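Local coordinates for Rod shape-determining protein (MreC) (Helicobacter pylori, PDB 5LP5), which binds penicillin-binding protein 2 as part of a core complex for bacterial cell wall synthesis and probably helps to determine cell shape, at residues Glu217-Tyr220 with Thr221-Ser224; Glu188-Ile191 with Gly192-Val195; Leu106-Thr109 with His110-Ser113. All coordinates share one frame; numbering follows the deposited sequence.

Contact 1: residues Glu217-Tyr220 with Thr221-Ser224; sequences EDHY and TYKS
His219 O takes the amide of Thr221 at 2.8 Å from Thr221 N, the shortest hydrogen bond at the end of the beta hairpin made by strands 209-218 and 223-228. With a positive phi at Tyr220 (74°) between them, these residues form a classic gamma turn. Below the turn, His219 N donates to Tyr222 O (2.9 Å), and the strands then pair: Asp218 faces Lys223 as a non-hydrogen-bonded pair, while Glu217 and Ser224 exchange two backbone bonds, each amide serving the other residue's carbonyl.

His219 carries the side-chain contact. Its CB sits over one face of the Tyr222 ring, 3.8 Å from the ring centroid, a CH-pi approach. The two rings themselves are nearly parallel but slid apart, so that they barely overlap, and Tyr222 OH comes over the rim of the imidazole. With CG beside the backbone N (chi1 -59°), the imidazole turns toward the strands, where NE2 donates to the anti lone pair of Glu217 OE1 at 2.9 Å, in a bent bond with OE1 tilted from the ring plane. This bond helps to set the rotation of the ring, whose edge lies near Ser224 OG, a hydroxyl hydrogen-bonded to Asp181.

Tyr220, Thr221 and Tyr222 pack on Pro225, Asp149 and Pro147 of penicillin-binding protein 2, so this hairpin end forms part of the surface between the two proteins. On the face opposite the Glu217 and Ser224 side chains, Asp218 OD1 rests against aliphatic Lys223 CG at 3.7 Å, whereas Lys223 NZ reaches the carbonyls of Ala187 and Pro185.

Contact 2: residues Glu188-Ile191 with Gly192-Val195; sequences EINI and GDQV
A type II beta turn from Asn190 to Asp193 reverses the chain just before strand 194-197 of the barrel. Asp193 N donates to Asn190 O at 3.0 Å, nearly straight at the hydrogen, and closes the turn. Ile191 and Gly192 occupy its two corners. Gly192, with phi at 100°, takes up the positive angle that the second corner of such a turn requires, a conformation readily adopted without a side chain.

The Asp193 side chain adds a second link in the reverse direction. Its chi1 of -92° folds the carboxylate back across the mouth of the turn, and OD2 accepts the amide of Asn190 at 2.6 Å from Asn190 N. The donor meets OD2 on its anti side, 28° out of the carboxylate plane. Asn190 CB approaches the same oxygen to 3.5 Å and Ile189 CG2 to 3.7 Å, and Asn190 O, a second acceptor, lies 3.1 Å from Asp193 OD2. The Asn190 side chain crosses that of Asp193 at a slant, the amide plane turned well away from the carboxylate.

Around this surface turn, the backbones of Gly192 and Asp193 bond to Val213 on strand 209-218. Ile189 packs on Val213 and Ile216 of that strand and on Ile161 of strand 158-161, which the Asp193 side chain also touches.

Asn190 is thus gripped at both ends of its backbone by one residue, its carbonyl by the Asp193 amide and its N-H by the Asp193 carboxylate; the N-H would tend to stabilise negative charge on OD2, while the nearby carbonyl oxygen would oppose it.

Contact 3: residues Leu106-Thr109 with His110-Ser113; sequences LEDT and HSVS
Asp108 and His110 are joined by a side-chain to backbone bond. Asp108 OD1 accepts the amide of His110, although the link is weak, at 3.3 Å from His110 N. The carboxylate reaches it because Asp108 CG lies opposite the backbone N (chi1 -178°), which brings the group round beside the chain that follows. The other oxygen turns to Ser111: Asp108 OD2 and Ser111 OG are 3.1 Å apart, close enough for a hydrogen bond, but the serine proton has another acceptor within range. The two oxygens thus face successive residues, OD1 the His110 amide and OD2 the Ser111 hydroxyl.

Contacts with the imidazole form a second group. Thr109 OG1 stands over the centre of one face of the His110 ring, 3.3 Å above its plane, the two side chains lying next to each other and pointing the same way. At the ring's edge, Asp108 OD1 approaches His110 CD2 to 3.5 Å. The carboxylate plane is turned 54° from that of the imidazole, and the two side chains meet at about a right angle. Two oxygens thus border the ring, Thr109 OG1 over a face and Asp108 OD1 at the edge.

Asp108 and Ser111 both touch His152, while Thr109 packs on Phe169 and His110 on Val184 of the second subunit, another copy of this protein.

A carboxylate oxygen accepting the amide two residues ahead defines an Asx turn, here weakly bonded, which leads the loop after strand 93-103 into strand 111-114 of the first beta barrel.

Overall arrangement
From the N terminus, contact 3 comes first, closing the loop between strands 93-103 and 111-114 of one six-stranded antiparallel barrel. Contact 2 follows in the second barrel, where it turns the chain after strand 178-183 into strand 194-197, and contact 1 then closes the hairpin of strands 209-218 and 223-228. The three lie in series; none nests in or crosses another. Contacts 1 and 2 share a sheet, strands 194-197 and 209-218 being neighbours in it, and their nearest atoms are about 5 Å apart. Contact 3 is about 30 Å from contact 2, centre to centre, across the chain's centre. Contact 1 faces penicillin-binding protein 2, contact 3 the second MreC copy.

Contact 1: residues Glu217-Tyr220 with Thr221-Ser224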
loop_
_atom_site.group_PDB
_atom_site.type_symbol
_atom_site.label_atom_id
_atom_site.label_comp_id
_atom_site.label_asym_id
_atom_site.label_seq_id
_atom_site.Cartn_x
_atom_site.Cartn_y
_atom_site.Cartn_z
ATOM N N GLU C 217 -15.818 -6.971 -4.080
ATOM C CA GLU C 217 -15.446 -6.005 -5.120
ATOM C C GLU C 217 -13.998 -5.570 -4.900
ATOM O O GLU C 217 -13.586 -5.323 -3.765
ATOM C CB GLU C 217 -16.335 -4.753 -5.059
ATOM C CG GLU C 217 -17.847 -4.959 -5.041
ATOM C CD GLU C 217 -18.611 -3.714 -4.530
ATOM O OE1 GLU C 217 -18.034 -2.639 -4.293
ATOM O OE2 GLU C 217 -19.834 -3.772 -4.340
ATOM N N ASP C 218 -13.229 -5.487 -5.972
ATOM C CA ASP C 218 -11.889 -4.897 -5.898
ATOM C C ASP C 218 -11.974 -3.408 -6.237
ATOM O O ASP C 218 -12.478 -3.065 -7.286
ATOM C CB ASP C 218 -10.951 -5.618 -6.872
ATOM C CG ASP C 218 -9.466 -5.318 -6.618
ATOM O OD1 ASP C 218 -9.055 -5.092 -5.441
ATOM O OD2 ASP C 218 -8.710 -5.298 -7.617
ATOM N N HIS C 219 -11.486 -2.554 -5.347
ATOM C CA HIS C 219 -11.323 -1.135 -5.662
ATOM C C HIS C 219 -9.838 -0.733 -5.611
ATOM O O HIS C 219 -9.491 0.436 -5.424
ATOM C CB HIS C 219 -12.096 -0.258 -4.694
ATOM C CG HIS C 219 -13.570 -0.522 -4.658
ATOM N ND1 HIS C 219 -14.437 -0.113 -5.650
ATOM C CD2 HIS C 219 -14.333 -1.131 -3.720
ATOM C CE1 HIS C 219 -15.665 -0.492 -5.341
ATOM N NE2 HIS C 219 -15.631 -1.106 -4.170
ATOM N N TYR C 220 -8.964 -1.703 -5.794
ATOM C CA TYR C 220 -7.513 -1.486 -5.955
ATOM C C TYR C 220 -6.736 -1.123 -4.678
ATOM O O TYR C 220 -5.810 -1.864 -4.281
ATOM C CB TYR C 220 -7.233 -0.472 -7.043
ATOM C CG TYR C 220 -8.065 -0.708 -8.287
ATOM C CD1 TYR C 220 -7.811 -1.780 -9.124
ATOM C CD2 TYR C 220 -9.130 0.124 -8.593
ATOM C CE1 TYR C 220 -8.574 -1.992 -10.263
ATOM C CE2 TYR C 220 -9.896 -0.072 -9.728
ATOM C CZ TYR C 220 -9.612 -1.127 -10.561
ATOM O OH TYR C 220 -10.363 -1.318 -11.701
ATOM N N THR C 221 -7.094 -0.008 -4.042
ATOM C CA THR C 221 -6.409 0.380 -2.795
ATOM C C THR C 221 -7.064 -0.304 -1.578
ATOM O O THR C 221 -6.516 -0.338 -0.477
ATOM C CB THR C 221 -6.321 1.906 -2.594
ATOM O OG1 THR C 221 -7.484 2.392 -1.925
ATOM C CG2 THR C 221 -6.158 2.626 -3.944
ATOM N N TYR C 222 -8.238 -0.866 -1.811
ATOM C CA TYR C 222 -8.992 -1.574 -0.813
ATOM C C TYR C 222 -10.042 -2.443 -1.520
ATOM O O TYR C 222 -10.256 -2.319 -2.729
ATOM C CB TYR C 222 -9.661 -0.563 0.123
ATOM C CG TYR C 222 -10.803 0.207 -0.496
ATOM C CD1 TYR C 222 -12.122 -0.169 -0.266
ATOM C CD2 TYR C 222 -10.566 1.310 -1.312
ATOM C CE1 TYR C 222 -13.176 0.542 -0.810
ATOM C CE2 TYR C 222 -11.616 2.036 -1.866
ATOM C CZ TYR C 222 -12.913 1.636 -1.624
ATOM O OH TYR C 222 -13.942 2.338 -2.183
ATOM N N LYS C 223 -10.683 -3.322 -0.748
ATOM C CA LYS C 223 -11.755 -4.171 -1.242
ATOM C C LYS C 223 -12.980 -3.970 -0.405
ATOM O O LYS C 223 -12.900 -3.480 0.707
ATOM C CB LYS C 223 -11.370 -5.634 -1.100
ATOM C CG LYS C 223 -10.432 -6.162 -2.172
ATOM C CD LYS C 223 -10.129 -7.653 -1.974
ATOM C CE LYS C 223 -9.487 -7.958 -0.621
ATOM N NZ LYS C 223 -8.747 -9.243 -0.630
ATOM N N SER C 224 -14.115 -4.386 -0.952
ATOM C CA SER C 224 -15.386 -4.352 -0.253
ATOM C C SER C 224 -15.988 -5.742 -0.238
ATOM O O SER C 224 -15.672 -6.565 -1.079
ATOM C CB SER C 224 -16.368 -3.411 -0.967
ATOM O OG SER C 224 -16.029 -2.044 -0.825
#

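Contact 2: residues Glu188-Ile191 with Gly192-Val195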
loop_
_atom_site.group_PDB
_atom_site.type_symbol
_atom_site.label_atom_id
_atom_site.label_comp_id
_atom_site.label_asym_id
_atom_site.label_seq_id
_atom_site.Cartn_x
_atom_site.Cartn_y
_atom_site.Cartn_z
ATOM N N GLU C 188 -7.365 -12.185 3.136
ATOM C CA GLU C 188 -7.920 -13.420 2.604
ATOM C C GLU C 188 -9.326 -13.587 3.127
ATOM O O GLU C 188 -9.529 -13.897 4.298
ATOM C CB GLU C 188 -7.052 -14.605 2.989
ATOM C CG GLU C 188 -5.805 -14.711 2.140
ATOM C CD GLU C 188 -4.942 -15.884 2.521
ATOM O OE1 GLU C 188 -4.879 -16.223 3.726
ATOM O OE2 GLU C 188 -4.316 -16.464 1.602
ATOM N N ILE C 189 -10.290 -13.359 2.240
ATOM C CA ILE C 189 -11.709 -13.517 2.564
ATOM C C ILE C 189 -12.338 -14.579 1.681
ATOM O O ILE C 189 -11.958 -14.719 0.534
ATOM C CB ILE C 189 -12.474 -12.216 2.294
ATOM C CG1 ILE C 189 -11.867 -11.036 3.026
ATOM C CG2 ILE C 189 -13.939 -12.369 2.672
ATOM C CD1 ILE C 189 -12.462 -9.734 2.535
ATOM N N ASN C 190 -13.303 -15.301 2.226
ATOM C CA ASN C 190 -14.007 -16.336 1.481
ATOM C C ASN C 190 -15.512 -16.130 1.524
ATOM O O ASN C 190 -16.059 -15.641 2.535
ATOM C CB ASN C 190 -13.688 -17.711 2.047
ATOM C CG ASN C 190 -12.202 -18.051 2.007
ATOM O OD1 ASN C 190 -11.625 -18.269 0.919
ATOM N ND2 ASN C 190 -11.596 -18.219 3.206
ATOM N N ILE C 191 -16.178 -16.489 0.429
ATOM C CA ILE C 191 -17.628 -16.401 0.390
ATOM C C ILE C 191 -18.192 -17.272 1.518
ATOM O O ILE C 191 -17.807 -18.430 1.651
ATOM C CB ILE C 191 -18.229 -16.876 -0.953
ATOM C CG1 ILE C 191 -17.552 -16.215 -2.136
ATOM C CG2 ILE C 191 -19.715 -16.571 -0.976
ATOM C CD1 ILE C 191 -17.466 -14.726 -1.983
ATOM N N GLY C 192 -19.073 -16.698 2.334
ATOM C CA GLY C 192 -19.659 -17.395 3.472
ATOM C C GLY C 192 -19.032 -17.069 4.813
ATOM O O GLY C 192 -19.632 -17.378 5.836
ATOM N N ASP C 193 -17.830 -16.481 4.830
ATOM C CA ASP C 193 -17.204 -16.043 6.068
ATOM C C ASP C 193 -18.176 -15.239 6.944
ATOM O O ASP C 193 -18.773 -14.285 6.458
ATOM C CB ASP C 193 -16.006 -15.104 5.776
ATOM C CG ASP C 193 -14.690 -15.824 5.671
ATOM O OD1 ASP C 193 -14.473 -16.705 6.542
ATOM O OD2 ASP C 193 -13.871 -15.464 4.770
ATOM N N GLN C 194 -18.257 -15.619 8.221
ATOM C CA GLN C 194 -18.926 -14.839 9.226
ATOM C C GLN C 194 -18.356 -13.419 9.379
ATOM O O GLN C 194 -17.136 -13.203 9.337
ATOM C CB GLN C 194 -18.837 -15.536 10.567
ATOM C CG GLN C 194 -19.845 -16.670 10.744
ATOM C CD GLN C 194 -20.336 -16.747 12.174
ATOM O OE1 GLN C 194 -19.597 -16.425 13.120
ATOM N NE2 GLN C 194 -21.602 -17.149 12.344
ATOM N N VAL C 195 -19.272 -12.469 9.570
ATOM C CA VAL C 195 -18.915 -11.083 9.843
ATOM C C VAL C 195 -19.477 -10.687 11.220
ATOM O O VAL C 195 -20.680 -10.784 11.459
ATOM C CB VAL C 195 -19.477 -10.167 8.752
ATOM C CG1 VAL C 195 -19.185 -8.712 9.057
ATOM C CG2 VAL C 195 -18.875 -10.544 7.420
#

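Contact 3: residues Leu106-Thr109 with His110-Ser113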
loop_
_atom_site.group_PDB
_atom_site.type_symbol
_atom_site.label_atom_id
_atom_site.label_comp_id
_atom_site.label_asym_id
_atom_site.label_seq_id
_atom_site.Cartn_x
_atom_site.Cartn_y
_atom_site.Cartn_z
ATOM N N LEU C 106 -42.559 7.845 6.616
ATOM C CA LEU C 106 -43.279 6.711 6.047
ATOM C C LEU C 106 -42.815 6.383 4.654
ATOM O O LEU C 106 -43.405 5.552 3.994
ATOM C CB LEU C 106 -44.797 6.927 6.051
ATOM C CG LEU C 106 -45.423 6.859 7.453
ATOM C CD1 LEU C 106 -46.905 7.142 7.384
ATOM C CD2 LEU C 106 -45.251 5.507 8.128
ATOM N N GLU C 107 -41.762 7.059 4.223
ATOM C CA GLU C 107 -41.112 6.783 2.961
ATOM C C GLU C 107 -39.710 6.208 3.162
ATOM O O GLU C 107 -38.872 6.287 2.255
ATOM C CB GLU C 107 -40.991 8.086 2.144
ATOM C CG GLU C 107 -42.310 8.675 1.638
ATOM C CD GLU C 107 -42.165 10.074 1.087
ATOM O OE1 GLU C 107 -41.146 10.373 0.418
ATOM O OE2 GLU C 107 -43.094 10.886 1.302
ATOM N N ASP C 108 -39.424 5.640 4.334
ATOM C CA ASP C 108 -38.084 5.129 4.655
ATOM C C ASP C 108 -38.204 4.104 5.792
ATOM O O ASP C 108 -38.627 4.478 6.906
ATOM C CB ASP C 108 -37.193 6.318 5.044
ATOM C CG ASP C 108 -35.743 5.939 5.369
ATOM O OD1 ASP C 108 -35.240 4.911 4.878
ATOM O OD2 ASP C 108 -35.134 6.689 6.169
ATOM N N THR C 109 -37.840 2.846 5.503
ATOM C CA THR C 109 -37.921 1.758 6.486
ATOM C C THR C 109 -36.680 1.640 7.377
ATOM O O THR C 109 -36.660 0.866 8.317
ATOM C CB THR C 109 -38.057 0.376 5.791
ATOM O OG1 THR C 109 -36.900 0.101 4.980
ATOM C CG2 THR C 109 -39.307 0.301 4.931
ATOM N N HIS C 110 -35.632 2.390 7.029
ATOM C CA HIS C 110 -34.356 2.294 7.716
ATOM C C HIS C 110 -34.165 3.399 8.769
ATOM O O HIS C 110 -33.027 3.639 9.189
ATOM C CB HIS C 110 -33.209 2.319 6.690
ATOM C CG HIS C 110 -33.427 1.425 5.504
ATOM N ND1 HIS C 110 -33.257 0.060 5.537
ATOM C CD2 HIS C 110 -33.840 1.720 4.250
ATOM C CE1 HIS C 110 -33.542 -0.445 4.350
ATOM N NE2 HIS C 110 -33.887 0.544 3.548
ATOM N N SER C 111 -35.237 4.019 9.246
ATOM C CA SER C 111 -35.125 5.080 10.238
ATOM C C SER C 111 -36.305 5.013 11.185
ATOM O O SER C 111 -37.467 5.065 10.747
ATOM C CB SER C 111 -35.085 6.456 9.572
ATOM O OG SER C 111 -33.817 6.689 8.986
ATOM N N VAL C 112 -36.033 4.907 12.488
ATOM C CA VAL C 112 -37.110 4.749 13.457
ATOM C C VAL C 112 -36.989 5.641 14.685
ATOM O O VAL C 112 -35.885 5.988 15.115
ATOM C CB VAL C 112 -37.228 3.284 13.928
ATOM C CG1 VAL C 112 -37.474 2.368 12.748
ATOM C CG2 VAL C 112 -35.988 2.851 14.699
ATOM N N SER C 113 -38.141 5.971 15.252
ATOM C CA SER C 113 -38.203 6.690 16.520
ATOM C C SER C 113 -38.282 5.683 17.660
ATOM O O SER C 113 -39.116 4.782 17.643
ATOM C CB SER C 113 -39.440 7.596 16.588
ATOM O OG SER C 113 -39.297 8.796 15.848
#